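Local coordinates for protein putative prolyl-tRNA synthetase (Leishmania major, PDB 5XIL) that probably attaches L-proline to its cognate tRNA at the expense of ATP, as a class II aminoacyl-tRNA synthetase of protein synthesis, at residues A[296-301]-A[360-365]. Sequence-based numbering, arbitrary orientation.
Sequences IPVGIT and PRELAE
The carbonyl oxygen of Val298 lies 3.3 Å from CD of Pro360, and the same ring also meets the next carbonyl along, with Gly299 O 3.6 Å from CG. The proline presents its CG-CD edge to these two successive backbone oxygens; no hydrogen bond joins the two segments, and the touch is van der Waals between carbonyl groups and ring methylenes. At Gly299 the chain turns with a positive phi of 75°, and the ring sits close to a backbone that carries no side chain there. Both segments belong to the anticodon-binding domain, a mixed five-stranded sheet packed with helices: strand 293-297 runs parallel to strand 354-358, with backbone hydrogen bonds pairing Ile296 and Val298 with Leu358, and the contact joins the loop that leaves strand 293-297 to the first turn of the helix that follows strand 354-358. Beside the proline, Glu362 has its CB directed toward the 296-301 segment, and a bend at the CB-CG bond (chi2 70°) curls the carboxylate back to the start of its own helix, leaving OE2 4.4 Å from CG2 of Val298, a loose approach. That same OE2 accepts a weak hydrogen bond from Gly359 N, just ahead of the helix. Val298 also touches Pro340 and Phe344 of helix 340-350.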
loop_
_atom_site.group_PDB
_atom_site.type_symbol
_atom_site.label_atom_id
_atom_site.label_comp_id
_atom_site.label_asym_id
_atom_site.label_seq_id
_atom_site.Cartn_x
_atom_site.Cartn_y
_atom_site.Cartn_z
ATOM N N ILE A 296 8.679 -25.917 -15.836
ATOM C CA ILE A 296 7.882 -26.582 -16.810
ATOM C C ILE A 296 8.467 -27.983 -17.033
ATOM O O ILE A 296 9.642 -28.079 -17.364
ATOM C CB ILE A 296 7.936 -25.823 -18.121
ATOM C CG1 ILE A 296 7.492 -24.357 -17.895
ATOM C CG2 ILE A 296 7.121 -26.540 -19.182
ATOM C CD1 ILE A 296 7.637 -23.455 -19.095
ATOM N N PRO A 297 7.637 -29.041 -16.858
ATOM C CA PRO A 297 8.106 -30.396 -17.101
ATOM C C PRO A 297 8.306 -30.641 -18.616
ATOM O O PRO A 297 7.570 -30.105 -19.491
ATOM C CB PRO A 297 7.009 -31.270 -16.443
ATOM C CG PRO A 297 5.772 -30.483 -16.739
ATOM C CD PRO A 297 6.204 -29.038 -16.508
ATOM N N VAL A 298 9.347 -31.376 -18.946
ATOM C CA VAL A 298 9.645 -31.712 -20.334
ATOM C C VAL A 298 10.068 -33.204 -20.436
ATOM O O VAL A 298 10.284 -33.867 -19.428
ATOM C CB VAL A 298 10.782 -30.877 -20.917
ATOM C CG1 VAL A 298 10.468 -29.366 -20.872
ATOM C CG2 VAL A 298 12.083 -31.169 -20.163
ATOM N N GLY A 299 10.151 -33.695 -21.671
ATOM C CA GLY A 299 10.623 -35.055 -21.983
ATOM C C GLY A 299 9.617 -36.126 -21.657
ATOM O O GLY A 299 10.007 -37.257 -21.442
ATOM N N ILE A 300 8.333 -35.777 -21.602
ATOM C CA ILE A 300 7.290 -36.768 -21.332
ATOM C C ILE A 300 6.661 -37.241 -22.640
ATOM O O ILE A 300 6.133 -36.426 -23.381
ATOM C CB ILE A 300 6.196 -36.158 -20.439
ATOM C CG1 ILE A 300 6.790 -35.819 -19.071
ATOM C CG2 ILE A 300 5.005 -37.094 -20.327
ATOM C CD1 ILE A 300 5.892 -34.979 -18.193
ATOM N N THR A 301 6.707 -38.555 -22.893
ATOM C CA THR A 301 6.359 -39.157 -24.206
ATOM C C THR A 301 5.251 -40.232 -24.118
ATOM O O THR A 301 4.794 -40.548 -23.019
ATOM C CB THR A 301 7.586 -39.886 -24.801
ATOM O OG1 THR A 301 7.802 -41.107 -24.064
ATOM C CG2 THR A 301 8.832 -39.016 -24.758
ATOM N N PRO A 360 13.401 -35.945 -17.590
ATOM C CA PRO A 360 13.976 -37.203 -17.046
ATOM C C PRO A 360 15.467 -37.071 -16.676
ATOM O O PRO A 360 15.874 -37.441 -15.556
ATOM C CB PRO A 360 13.766 -38.163 -18.195
ATOM C CG PRO A 360 12.476 -37.720 -18.820
ATOM C CD PRO A 360 12.521 -36.197 -18.748
ATOM N N ARG A 361 16.268 -36.480 -17.561
ATOM C CA ARG A 361 17.688 -36.346 -17.289
ATOM C C ARG A 361 18.052 -35.319 -16.199
ATOM O O ARG A 361 19.047 -35.455 -15.468
ATOM C CB ARG A 361 18.506 -36.111 -18.600
ATOM C CG ARG A 361 18.496 -37.258 -19.640
ATOM C CD ARG A 361 18.661 -38.703 -19.041
ATOM N NE ARG A 361 19.938 -38.952 -18.335
ATOM C CZ ARG A 361 20.132 -39.904 -17.404
ATOM N NH1 ARG A 361 19.132 -40.715 -17.025
ATOM N NH2 ARG A 361 21.332 -40.039 -16.820
ATOM N N GLU A 362 17.228 -34.281 -16.056
ATOM C CA GLU A 362 17.433 -33.302 -15.021
ATOM C C GLU A 362 17.106 -33.944 -13.733
ATOM O O GLU A 362 17.752 -33.719 -12.723
ATOM C CB GLU A 362 16.471 -32.097 -15.222
ATOM C CG GLU A 362 16.891 -31.191 -16.363
ATOM C CD GLU A 362 16.743 -31.733 -17.783
ATOM O OE1 GLU A 362 17.668 -31.481 -18.575
ATOM O OE2 GLU A 362 15.774 -32.396 -18.161
ATOM N N LEU A 363 16.081 -34.763 -13.728
ATOM C CA LEU A 363 15.796 -35.490 -12.536
ATOM C C LEU A 363 16.959 -36.482 -12.181
ATOM O O LEU A 363 17.497 -36.460 -11.078
ATOM C CB LEU A 363 14.498 -36.227 -12.747
ATOM C CG LEU A 363 13.905 -36.967 -11.572
ATOM C CD1 LEU A 363 13.924 -36.173 -10.295
ATOM C CD2 LEU A 363 12.492 -37.364 -11.984
ATOM N N ALA A 364 17.369 -37.281 -13.146
ATOM C CA ALA A 364 18.361 -38.342 -12.898
ATOM C C ALA A 364 19.704 -37.776 -12.493
ATOM O O ALA A 364 20.390 -38.319 -11.606
ATOM C CB ALA A 364 18.522 -39.176 -14.132
ATOM N N GLU A 365 20.104 -36.685 -13.126
ATOM C CA GLU A 365 21.351 -36.029 -12.790
ATOM C C GLU A 365 21.290 -34.968 -11.693
ATOM O O GLU A 365 22.333 -34.399 -11.359
ATOM C CB GLU A 365 21.998 -35.407 -14.061
ATOM C CG GLU A 365 22.253 -36.332 -15.215
ATOM C CD GLU A 365 23.365 -37.360 -14.961
ATOM O OE1 GLU A 365 24.159 -37.220 -13.994
ATOM O OE2 GLU A 365 23.433 -38.292 -15.775
#